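Local coordinates for protein HcgB (Methanococcus maripaludis, PDB 5D5P) that probably acts as a guanylyltransferase in the biosynthesis of the iron-guanylylpyridinol cofactor of [Fe]-hydrogenase, at residues N2-I7 with K119-T124; N39-T44 with S93-I98; G110-I115 with G125-S130. All blocks are in the same frame, centred on the assembly; numbering follows the deposited sequence.

The chain begins with helix 3-15, whose first turn meets residues 119-124 in contact 1. That contact closes a loop of 111 residues, and the whole of contact 2 falls inside it. In contact 2, strand 39-43 pairs in parallel with the start of strand 97-103, after a connection that includes helices 47-57 and 81-92. Contact 3 follows and closes the short hairpin of strands 111-117 and 122-128. Its segments alternate with those of contact 1, so the two cross. Both use strand 122-128, an outermost strand of the sheet within the chain. The contacts tie the N-terminal helix to the sheet and join four of its strands.

Contact 1 of 3, residues N2-I7 with K119-T124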
ATOM      1  N   ASN A   2      15.154   6.421  17.582  1.00 52.31           N
ATOM      2  CA  ASN A   2      15.394   5.731  16.317  1.00 50.92           C
ATOM      3  C   ASN A   2      14.304   4.670  16.085  1.00 47.88           C
ATOM      4  O   ASN A   2      13.708   4.189  17.046  1.00 49.30           O
ATOM      5  CB  ASN A   2      16.817   5.140  16.293  1.00 56.80           C
ATOM      6  CG  ASN A   2      16.985   3.876  17.151  1.00 61.36           C
ATOM      7  OD1 ASN A   2      16.074   3.060  17.308  1.00 62.73           O
ATOM      8  ND2 ASN A   2      18.170   3.735  17.731  1.00 63.43           N
ATOM      9  N   ILE A   3      14.042   4.288  14.839  1.00 42.21           N
ATOM     10  CA  ILE A   3      12.958   3.341  14.614  1.00 37.52           C
ATOM     11  C   ILE A   3      13.217   1.945  15.187  1.00 36.78           C
ATOM     12  O   ILE A   3      12.253   1.253  15.485  1.00 32.42           O
ATOM     13  CB  ILE A   3      12.554   3.241  13.113  1.00 43.74           C
ATOM     14  CG1 ILE A   3      13.703   2.807  12.221  1.00 44.42           C
ATOM     15  CG2 ILE A   3      11.971   4.585  12.631  1.00 41.96           C
ATOM     16  CD1 ILE A   3      13.230   2.546  10.818  1.00 42.33           C
ATOM     17  N   GLU A   4      14.469   1.499  15.295  1.00 39.77           N
ATOM     18  CA  GLU A   4      14.718   0.200  15.954  1.00 40.70           C
ATOM     19  C   GLU A   4      14.059   0.149  17.317  1.00 39.00           C
ATOM     20  O   GLU A   4      13.553  -0.889  17.758  1.00 36.77           O
ATOM     21  CB  GLU A   4      16.193  -0.085  16.172  1.00 50.71           C
ATOM     22  CG  GLU A   4      17.026  -0.472  14.986  1.00 56.10           C
ATOM     23  CD  GLU A   4      18.503  -0.275  15.288  1.00 63.12           C
ATOM     24  OE1 GLU A   4      18.866   0.016  16.455  1.00 64.99           O
ATOM     25  OE2 GLU A   4      19.309  -0.435  14.357  1.00 65.71           O
ATOM     26  N   ASN A   5      14.196   1.264  18.021  1.00 37.74           N
ATOM     27  CA  ASN A   5      13.704   1.400  19.372  1.00 40.33           C
ATOM     28  C   ASN A   5      12.201   1.423  19.417  1.00 39.72           C
ATOM     29  O   ASN A   5      11.592   0.746  20.248  1.00 41.19           O
ATOM     30  CB  ASN A   5      14.263   2.663  20.003  1.00 53.37           C
ATOM     31  CG  ASN A   5      15.736   2.568  20.268  1.00 58.56           C
ATOM     32  OD1 ASN A   5      16.270   1.489  20.533  1.00 57.49           O
ATOM     33  ND2 ASN A   5      16.408   3.706  20.208  1.00 64.26           N
ATOM     34  N   THR A   6      11.600   2.224  18.532  1.00 38.04           N
ATOM     35  CA  THR A   6      10.145   2.335  18.508  1.00 38.05           C
ATOM     36  C   THR A   6       9.565   1.001  18.091  1.00 36.96           C
ATOM     37  O   THR A   6       8.539   0.584  18.622  1.00 38.13           O
ATOM     38  CB  THR A   6       9.638   3.469  17.586  1.00 37.41           C
ATOM     39  OG1 THR A   6      10.001   3.202  16.227  1.00 38.37           O
ATOM     40  CG2 THR A   6      10.207   4.822  18.036  1.00 40.22           C
ATOM     41  N   ILE A   7      10.238   0.307  17.169  1.00 34.68           N
ATOM     42  CA  ILE A   7       9.775  -1.002  16.739  1.00 33.89           C
ATOM     43  C   ILE A   7       9.864  -2.029  17.865  1.00 35.84           C
ATOM     44  O   ILE A   7       8.901  -2.747  18.125  1.00 36.54           O
ATOM     45  CB  ILE A   7      10.564  -1.506  15.508  1.00 31.87           C
ATOM     46  CG1 ILE A   7      10.220  -0.641  14.300  1.00 33.51           C
ATOM     47  CG2 ILE A   7      10.267  -2.954  15.262  1.00 32.01           C
ATOM     48  CD1 ILE A   7      11.101  -0.895  13.093  1.00 30.96           C
ATOM     49  N   LYS A 119      16.886  -0.690   5.545  1.00 21.85           N
ATOM     50  CA  LYS A 119      16.605  -2.139   5.673  1.00 19.80           C
ATOM     51  C   LYS A 119      15.395  -2.600   4.891  1.00 21.80           C
ATOM     52  O   LYS A 119      15.036  -3.765   4.937  1.00 24.02           O
ATOM     53  CB  LYS A 119      16.353  -2.521   7.144  1.00 23.63           C
ATOM     54  CG  LYS A 119      17.552  -2.364   8.052  1.00 30.32           C
ATOM     55  CD  LYS A 119      17.260  -2.875   9.451  1.00 34.66           C
ATOM     56  CE  LYS A 119      18.533  -2.977  10.266  1.00 39.22           C
ATOM     57  NZ  LYS A 119      18.242  -3.236  11.681  1.00 46.11           N
ATOM     58  N   GLY A 120      14.739  -1.673   4.218  1.00 20.16           N
ATOM     59  CA  GLY A 120      13.523  -2.012   3.485  1.00 20.89           C
ATOM     60  C   GLY A 120      12.245  -1.874   4.309  1.00 24.80           C
ATOM     61  O   GLY A 120      11.139  -2.180   3.822  1.00 21.78           O
ATOM     62  N   ARG A 121      12.370  -1.353   5.527  1.00 21.65           N
ATOM     63  CA  ARG A 121      11.173  -1.104   6.338  1.00 20.93           C
ATOM     64  C   ARG A 121      10.343   0.022   5.763  1.00 23.04           C
ATOM     65  O   ARG A 121      10.877   1.026   5.318  1.00 23.55           O
ATOM     66  CB  ARG A 121      11.563  -0.778   7.781  1.00 20.78           C
ATOM     67  CG  ARG A 121      12.264  -1.929   8.431  1.00 22.35           C
ATOM     68  CD  ARG A 121      12.731  -1.611   9.855  1.00 25.02           C
ATOM     69  NE  ARG A 121      13.860  -0.691   9.833  1.00 25.13           N
ATOM     70  CZ  ARG A 121      14.788  -0.600  10.786  1.00 27.12           C
ATOM     71  NH1 ARG A 121      14.709  -1.341  11.912  1.00 27.06           N
ATOM     72  NH2 ARG A 121      15.799   0.253  10.627  1.00 28.17           N
ATOM     73  N   ILE A 122       9.022  -0.146   5.803  1.00 20.78           N
ATOM     74  CA  ILE A 122       8.144   0.826   5.164  1.00 20.22           C
ATOM     75  C   ILE A 122       7.732   1.920   6.141  1.00 19.00           C
ATOM     76  O   ILE A 122       7.148   1.633   7.180  1.00 18.68           O
ATOM     77  CB  ILE A 122       6.889   0.126   4.612  1.00 20.28           C
ATOM     78  CG1 ILE A 122       7.297  -0.799   3.466  1.00 24.09           C
ATOM     79  CG2 ILE A 122       5.858   1.154   4.116  1.00 19.81           C
ATOM     80  CD1 ILE A 122       6.208  -1.813   3.142  1.00 25.45           C
ATOM     81  N   LEU A 123       8.026   3.176   5.793  1.00 19.11           N
ATOM     82  CA  LEU A 123       7.795   4.296   6.702  1.00 18.10           C
ATOM     83  C   LEU A 123       6.458   4.990   6.439  1.00 17.02           C
ATOM     84  O   LEU A 123       5.768   5.399   7.350  1.00 20.04           O
ATOM     85  CB  LEU A 123       8.940   5.312   6.589  1.00 19.28           C
ATOM     86  CG  LEU A 123      10.341   4.730   6.736  1.00 20.87           C
ATOM     87  CD1 LEU A 123      11.345   5.857   6.660  1.00 23.30           C
ATOM     88  CD2 LEU A 123      10.466   4.048   8.104  1.00 24.78           C
ATOM     89  N   THR A 124       6.111   5.102   5.163  1.00 20.29           N
ATOM     90  CA  THR A 124       4.875   5.764   4.755  1.00 19.02           C
ATOM     91  C   THR A 124       4.662   5.476   3.273  1.00 19.25           C
ATOM     92  O   THR A 124       5.529   4.902   2.640  1.00 21.23           O
ATOM     93  CB  THR A 124       4.919   7.283   5.003  1.00 22.11           C
ATOM     94  OG1 THR A 124       3.640   7.853   4.686  1.00 20.44           O
ATOM     95  CG2 THR A 124       5.997   7.983   4.146  1.00 21.56           C
TER
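Ile3 and Arg121 reach toward each other from opposite directions, joining the first turn of helix 3-15 to the segment leading into strand 122-128. This is the tight part. Ile3 CD1 lies over one face of the Arg121 guanidinium, near its rim, 3.4 Å from Arg121 NE. Lys119 CD covers the opposite face. The guanidinium is therefore sandwiched between aliphatic carbons, and Arg121 NH2 makes a salt bridge to Asp117. Ile7 CD1 packs on the alkyl part of the arginine, 3.7 Å from Arg121 CD. The bend at chi3 (-72°) turns the guanidinium out of line with its stem, with one face toward Ile3 CD1 and the other under Lys119 CD. Deeper in, Ile3 CD1 approaches Leu123 CD2 at 4.2 Å, and Ile106 of the second subunit packs on both residues.

The exposed side is looser. Glu4 CG sits at the guanidinium edge, 3.9 Å from Arg121 NH1. Glu4 OE2 stays 4.0 Å from Lys119 NZ, beyond salt-bridge range. With an alanine in place of Arg121, Asp117 is likely to lose its charged mate and Ile3 and Ile7 the group they pack on. The joint thus rests on apolar packing against a guanidinium held by Asp117, to which the nearby Glu4 charge probably adds a weak attraction.

Contact 2 of 3, residues N39-T44 with S93-I98; sequences NVTVAT and SDADLI
Asn39 O receives two backbone N-H groups from the other segment, where strand 39-43 and strand 97-103 begin to run in parallel. The stronger bond comes from Asp96 N at 2.7 Å and lies in the carbonyl plane. The second, from Leu97 N, is weak at 3.3 Å. Further along, Thr41 N donates to Leu97 O at 2.9 Å in a nearly straight bond (164°). Bridges pair Val40 with Leu97 and Thr41 with Ile98.

Side-chain polar bonds gather at the start of the pairing. The Asp96 carboxylate turns back to the strand, with CG beside its own backbone N (chi1 -61°). Asp96 OD2 takes the N-H of Asn39 at 3.1 Å from above the carboxylate plane, and also the backbone N-H of Lys38. Its other oxygen, OD1, accepts from a water. The same water donates to Asp94 O and takes a longer bond, 3.3 Å, from Asn39 ND2. Asn39 OD1 turns to Asn64 ND2.

Van der Waals packing lies on both faces of the sheet. Val40 and Leu97 stand side by side and point the same way, with Val40 CG2 4.0 Å from Leu97 CB. On the other face, the hydroxyl oxygen Thr41 OG1 rests against the methyl of Ala95, 3.4 Å from Ala95 CB, and Ala89 of helix 81-92 packs on Thr41 and Ile98.

The chemistry implies polar bonding at the start of the parallel pair 39-43 and 97-103, where Asp96 OD2 accepts the backbone N-H groups of Lys38 and Asn39, and side-chain packing beyond it.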
ATOM      1  N   ASN A  39      21.850   9.856   1.974  1.00 33.79           N
ATOM      2  CA  ASN A  39      21.901   9.344   0.621  1.00 33.65           C
ATOM      3  C   ASN A  39      20.542   8.752   0.319  1.00 32.43           C
ATOM      4  O   ASN A  39      20.105   7.770   0.938  1.00 32.63           O
ATOM      5  CB  ASN A  39      23.016   8.308   0.476  1.00 38.97           C
ATOM      6  CG  ASN A  39      24.382   8.934   0.520  1.00 45.59           C
ATOM      7  OD1 ASN A  39      24.810   9.582  -0.432  1.00 47.69           O
ATOM      8  ND2 ASN A  39      25.082   8.750   1.632  1.00 49.65           N
ATOM      9  N   VAL A  40      19.874   9.356  -0.658  1.00 25.02           N
ATOM     10  CA  VAL A  40      18.519   8.959  -1.003  1.00 24.57           C
ATOM     11  C   VAL A  40      18.521   8.396  -2.396  1.00 25.62           C
ATOM     12  O   VAL A  40      19.039   9.031  -3.300  1.00 25.79           O
ATOM     13  CB  VAL A  40      17.556  10.163  -0.929  1.00 27.22           C
ATOM     14  CG1 VAL A  40      16.154   9.764  -1.363  1.00 25.09           C
ATOM     15  CG2 VAL A  40      17.524  10.751   0.491  1.00 31.16           C
ATOM     16  N   THR A  41      17.929   7.217  -2.578  1.00 24.94           N
ATOM     17  CA  THR A  41      17.812   6.626  -3.904  1.00 24.05           C
ATOM     18  C   THR A  41      16.368   6.633  -4.336  1.00 22.03           C
ATOM     19  O   THR A  41      15.488   6.249  -3.574  1.00 22.41           O
ATOM     20  CB  THR A  41      18.367   5.177  -3.938  1.00 21.24           C
ATOM     21  OG1 THR A  41      19.795   5.208  -3.841  1.00 28.22           O
ATOM     22  CG2 THR A  41      18.004   4.476  -5.256  1.00 22.92           C
ATOM     23  N   VAL A  42      16.119   7.105  -5.552  1.00 22.14           N
ATOM     24  CA  VAL A  42      14.788   7.043  -6.125  1.00 21.36           C
ATOM     25  C   VAL A  42      14.790   5.892  -7.127  1.00 21.99           C
ATOM     26  O   VAL A  42      15.605   5.844  -8.039  1.00 22.99           O
ATOM     27  CB  VAL A  42      14.379   8.359  -6.805  1.00 22.14           C
ATOM     28  CG1 VAL A  42      12.945   8.286  -7.208  1.00 19.35           C
ATOM     29  CG2 VAL A  42      14.628   9.546  -5.845  1.00 24.22           C
ATOM     30  N   ALA A  43      13.894   4.946  -6.911  1.00 21.36           N
ATOM     31  CA  ALA A  43      13.883   3.701  -7.663  1.00 21.69           C
ATOM     32  C   ALA A  43      13.162   3.906  -8.980  1.00 25.90           C
ATOM     33  O   ALA A  43      12.099   3.356  -9.202  1.00 26.87           O
ATOM     34  CB  ALA A  43      13.210   2.574  -6.835  1.00 24.76           C
ATOM     35  N   THR A  44      13.744   4.717  -9.851  1.00 25.62           N
ATOM     36  CA  THR A  44      13.172   4.980 -11.165  1.00 25.85           C
ATOM     37  C   THR A  44      14.285   5.263 -12.128  1.00 25.45           C
ATOM     38  O   THR A  44      15.369   5.660 -11.713  1.00 28.93           O
ATOM     39  CB  THR A  44      12.234   6.189 -11.144  1.00 25.96           C
ATOM     40  OG1 THR A  44      11.595   6.301 -12.415  1.00 28.68           O
ATOM     41  CG2 THR A  44      13.027   7.473 -10.870  1.00 26.79           C
ATOM     42  N   SER A  93      22.478  -1.187  -2.992  1.00 27.59           N
ATOM     43  CA  SER A  93      23.155   0.095  -2.716  1.00 32.32           C
ATOM     44  C   SER A  93      23.225   0.364  -1.219  1.00 33.18           C
ATOM     45  O   SER A  93      22.732  -0.439  -0.436  1.00 32.83           O
ATOM     46  CB  SER A  93      22.433   1.238  -3.423  1.00 35.56           C
ATOM     47  OG  SER A  93      21.235   1.597  -2.751  1.00 39.19           O
ATOM     48  N   ASP A  94      23.883   1.447  -0.786  1.00 36.88           N
ATOM     49  CA  ASP A  94      23.797   1.752   0.646  1.00 38.95           C
ATOM     50  C   ASP A  94      23.041   3.061   0.910  1.00 36.74           C
ATOM     51  O   ASP A  94      23.433   3.866   1.753  1.00 37.59           O
ATOM     52  CB  ASP A  94      25.165   1.744   1.330  1.00 47.47           C
ATOM     53  CG  ASP A  94      25.592   0.322   1.749  1.00 54.96           C
ATOM     54  OD1 ASP A  94      24.872  -0.318   2.567  1.00 55.46           O
ATOM     55  OD2 ASP A  94      26.654  -0.151   1.283  1.00 58.99           O
ATOM     56  N   ALA A  95      21.929   3.231   0.199  1.00 34.07           N
ATOM     57  CA  ALA A  95      21.024   4.363   0.430  1.00 31.40           C
ATOM     58  C   ALA A  95      20.472   4.321   1.852  1.00 31.01           C
ATOM     59  O   ALA A  95      20.231   3.234   2.382  1.00 30.57           O
ATOM     60  CB  ALA A  95      19.878   4.345  -0.588  1.00 26.87           C
ATOM     61  N   ASP A  96      20.280   5.498   2.456  1.00 28.85           N
ATOM     62  CA  ASP A  96      19.657   5.659   3.780  1.00 31.38           C
ATOM     63  C   ASP A  96      18.142   5.683   3.673  1.00 28.87           C
ATOM     64  O   ASP A  96      17.410   5.410   4.636  1.00 30.73           O
ATOM     65  CB  ASP A  96      20.067   6.979   4.440  1.00 37.39           C
ATOM     66  CG  ASP A  96      21.536   7.080   4.668  1.00 48.43           C
ATOM     67  OD1 ASP A  96      22.158   6.037   4.963  1.00 53.82           O
ATOM     68  OD2 ASP A  96      22.063   8.209   4.578  1.00 48.94           O
ATOM     69  N   LEU A  97      17.679   6.068   2.498  1.00 23.68           N
ATOM     70  CA  LEU A  97      16.252   6.258   2.267  1.00 22.98           C
ATOM     71  C   LEU A  97      15.974   5.896   0.817  1.00 18.69           C
ATOM     72  O   LEU A  97      16.752   6.263  -0.061  1.00 21.95           O
ATOM     73  CB  LEU A  97      15.853   7.716   2.564  1.00 25.20           C
ATOM     74  CG  LEU A  97      14.375   7.976   2.871  1.00 24.78           C
ATOM     75  CD1 LEU A  97      13.976   7.400   4.251  1.00 24.38           C
ATOM     76  CD2 LEU A  97      14.052   9.468   2.753  1.00 24.88           C
ATOM     77  N   ILE A  98      14.896   5.160   0.584  1.00 17.89           N
ATOM     78  CA  ILE A  98      14.524   4.738  -0.762  1.00 19.42           C
ATOM     79  C   ILE A  98      13.106   5.225  -1.051  1.00 20.02           C
ATOM     80  O   ILE A  98      12.195   5.010  -0.261  1.00 22.21           O
ATOM     81  CB  ILE A  98      14.567   3.202  -0.927  1.00 21.85           C
ATOM     82  CG1 ILE A  98      16.007   2.694  -0.891  1.00 24.35           C
ATOM     83  CG2 ILE A  98      13.929   2.771  -2.273  1.00 21.64           C
ATOM     84  CD1 ILE A  98      16.615   2.631   0.517  1.00 25.37           C
TER
HETATM   85  O   HOH W   1      24.359   5.856   2.970  1.00 55.29           O

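Contact 3 of 3, residues G110-I115 with G125-S130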
ATOM      1  N   GLY A 110      -3.536  -0.051 -10.013  1.00 20.38           N
ATOM      2  CA  GLY A 110      -3.054   1.315  -9.810  1.00 20.91           C
ATOM      3  C   GLY A 110      -1.680   1.372  -9.164  1.00 20.05           C
ATOM      4  O   GLY A 110      -0.990   0.335  -9.059  1.00 19.85           O
ATOM      5  N   SER A 111      -1.302   2.559  -8.685  1.00 20.59           N
ATOM      6  CA  SER A 111       0.062   2.793  -8.226  1.00 21.32           C
ATOM      7  C   SER A 111       0.184   2.936  -6.742  1.00 18.66           C
ATOM      8  O   SER A 111      -0.722   3.424  -6.071  1.00 20.43           O
ATOM      9  CB  SER A 111       0.635   4.064  -8.865  1.00 26.82           C
ATOM     10  OG  SER A 111       0.710   3.890 -10.265  1.00 35.74           O
ATOM     11  N   LEU A 112       1.356   2.527  -6.257  1.00 18.83           N
ATOM     12  CA  LEU A 112       1.732   2.688  -4.851  1.00 18.32           C
ATOM     13  C   LEU A 112       3.086   3.371  -4.797  1.00 19.47           C
ATOM     14  O   LEU A 112       4.012   2.961  -5.523  1.00 19.27           O
ATOM     15  CB  LEU A 112       1.800   1.304  -4.150  1.00 17.83           C
ATOM     16  CG  LEU A 112       2.383   1.291  -2.746  1.00 19.35           C
ATOM     17  CD1 LEU A 112       1.449   1.979  -1.731  1.00 20.77           C
ATOM     18  CD2 LEU A 112       2.666  -0.164  -2.320  1.00 19.44           C
ATOM     19  N   LEU A 113       3.196   4.438  -3.999  1.00 19.25           N
ATOM     20  CA  LEU A 113       4.495   5.016  -3.678  1.00 20.23           C
ATOM     21  C   LEU A 113       4.837   4.634  -2.227  1.00 20.02           C
ATOM     22  O   LEU A 113       3.986   4.684  -1.357  1.00 19.50           O
ATOM     23  CB  LEU A 113       4.485   6.557  -3.859  1.00 20.48           C
ATOM     24  CG  LEU A 113       5.787   7.259  -3.462  1.00 19.75           C
ATOM     25  CD1 LEU A 113       5.980   8.499  -4.341  1.00 26.61           C
ATOM     26  CD2 LEU A 113       5.737   7.710  -2.014  1.00 21.83           C
ATOM     27  N   LEU A 114       6.088   4.242  -1.987  1.00 19.01           N
ATOM     28  CA  LEU A 114       6.574   3.923  -0.646  1.00 18.42           C
ATOM     29  C   LEU A 114       7.829   4.715  -0.351  1.00 17.09           C
ATOM     30  O   LEU A 114       8.647   4.988  -1.241  1.00 18.95           O
ATOM     31  CB  LEU A 114       6.900   2.429  -0.505  1.00 16.96           C
ATOM     32  CG  LEU A 114       5.735   1.443  -0.698  1.00 17.94           C
ATOM     33  CD1 LEU A 114       6.298   0.001  -0.736  1.00 20.19           C
ATOM     34  CD2 LEU A 114       4.725   1.582   0.422  1.00 18.81           C
ATOM     35  N   ILE A 115       7.960   5.126   0.898  1.00 17.15           N
ATOM     36  CA  ILE A 115       9.242   5.578   1.422  1.00 18.48           C
ATOM     37  C   ILE A 115       9.726   4.506   2.384  1.00 17.70           C
ATOM     38  O   ILE A 115       9.014   4.146   3.334  1.00 19.39           O
ATOM     39  CB  ILE A 115       9.127   6.935   2.122  1.00 19.27           C
ATOM     40  CG1 ILE A 115       8.478   7.949   1.179  1.00 18.69           C
ATOM     41  CG2 ILE A 115      10.503   7.386   2.616  1.00 24.01           C
ATOM     42  CD1 ILE A 115       8.389   9.373   1.791  1.00 20.03           C
ATOM     43  N   GLY A 125       3.522   5.876   2.724  1.00 19.24           N
ATOM     44  CA  GLY A 125       3.196   5.538   1.351  1.00 18.50           C
ATOM     45  C   GLY A 125       1.894   6.207   0.922  1.00 21.56           C
ATOM     46  O   GLY A 125       1.207   6.839   1.720  1.00 22.70           O
ATOM     47  N   SER A 126       1.543   6.066  -0.353  1.00 18.90           N
ATOM     48  CA  SER A 126       0.268   6.571  -0.816  1.00 19.23           C
ATOM     49  C   SER A 126      -0.106   5.835  -2.096  1.00 21.17           C
ATOM     50  O   SER A 126       0.749   5.193  -2.701  1.00 23.11           O
ATOM     51  CB  SER A 126       0.369   8.060  -1.073  1.00 26.28           C
ATOM     52  OG  SER A 126       1.390   8.246  -2.015  1.00 36.67           O
ATOM     53  N   VAL A 127      -1.369   5.902  -2.491  1.00 18.13           N
ATOM     54  CA  VAL A 127      -1.785   5.185  -3.700  1.00 18.48           C
ATOM     55  C   VAL A 127      -2.464   6.132  -4.671  1.00 18.97           C
ATOM     56  O   VAL A 127      -2.937   7.185  -4.282  1.00 22.91           O
ATOM     57  CB  VAL A 127      -2.724   3.992  -3.395  1.00 22.32           C
ATOM     58  CG1 VAL A 127      -1.952   2.886  -2.665  1.00 22.47           C
ATOM     59  CG2 VAL A 127      -3.952   4.443  -2.631  1.00 25.92           C
ATOM     60  N   SER A 128      -2.474   5.776  -5.955  1.00 20.80           N
ATOM     61  CA  SER A 128      -3.192   6.542  -6.960  1.00 20.60           C
ATOM     62  C   SER A 128      -3.881   5.581  -7.926  1.00 19.00           C
ATOM     63  O   SER A 128      -3.416   4.443  -8.106  1.00 22.96           O
ATOM     64  CB  SER A 128      -2.212   7.471  -7.702  1.00 32.76           C
ATOM     65  OG  SER A 128      -1.134   6.722  -8.278  1.00 38.08           O
ATOM     66  N   PRO A 129      -4.984   6.018  -8.541  1.00 23.43           N
ATOM     67  CA  PRO A 129      -5.703   5.106  -9.438  1.00 24.18           C
ATOM     68  C   PRO A 129      -4.939   4.837 -10.725  1.00 27.18           C
ATOM     69  O   PRO A 129      -4.137   5.670 -11.149  1.00 26.73           O
ATOM     70  CB  PRO A 129      -6.998   5.851  -9.756  1.00 26.82           C
ATOM     71  CG  PRO A 129      -7.090   6.948  -8.720  1.00 28.00           C
ATOM     72  CD  PRO A 129      -5.688   7.306  -8.379  1.00 24.04           C
ATOM     73  N   SER A 130      -5.231   3.692 -11.343  1.00 24.66           N
ATOM     74  CA  SER A 130      -4.810   3.422 -12.704  1.00 26.70           C
ATOM     75  C   SER A 130      -5.145   4.589 -13.650  1.00 30.40           C
ATOM     76  O   SER A 130      -6.146   5.269 -13.490  1.00 26.72           O
ATOM     77  CB  SER A 130      -5.500   2.150 -13.210  1.00 28.85           C
ATOM     78  OG  SER A 130      -5.450   2.087 -14.621  1.00 30.77           O
TER
HETATM   79  O   HOH W   2      -1.439   5.646 -11.044  1.00 36.48           O
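The first two torsions of Leu112, with CG opposite the backbone N (chi1 171°), bring CD1 across to Val127, whose CG1 stands beside its backbone N. The two methyls, Leu112 CD1 and Val127 CG1, meet at 3.6 Å. Leu112 CD1 also lies over the neighbouring strand, 3.4 Å from Ser126 O. On the other face, Ser128 OG is set between its own backbone N and carbonyl carbon (chi1 56°). There it approaches Ser111 CB at 3.2 Å. One water joins the polar ends on this face: it is bound to Ser111 OG and donates to Ser128 OG and Pro129 O.

The backbones form an antiparallel hairpin, the directions of the short segments 111-115 and 125-128 being 167° apart. Ser111 and Ser128 make a hydrogen-bonded pair, each N-H reaching the other's carbonyl oxygen. Leu113 and Ser126 repeat this, with Leu113 N to Ser126 O at 2.9 Å and Ser126 N to Leu113 O at 3.0 Å. Two glycines suit their places. At Gly110 a CB would clash with Ser128 O. At Gly125 it would strike Leu113 O and crowd Leu114 CD2, where the strands come as near as 4.2 Å between Leu114 CA and Gly125 CA.

Helix 138-151 lies against the face of Ser111, Leu113, Ser126 and Ser128. Ser126 OG is hydrogen-bonded to the backbone O of its Glu145 and Ser128 OG to the carboxylate OE2 of the same residue. Arg152 of the second subunit donates to Ser128 O and packs on Val127 and Pro129. Within the chain, strand 111-117 is flanked on its other edge by strand 97-103, which places the hairpin at the border of the sheet.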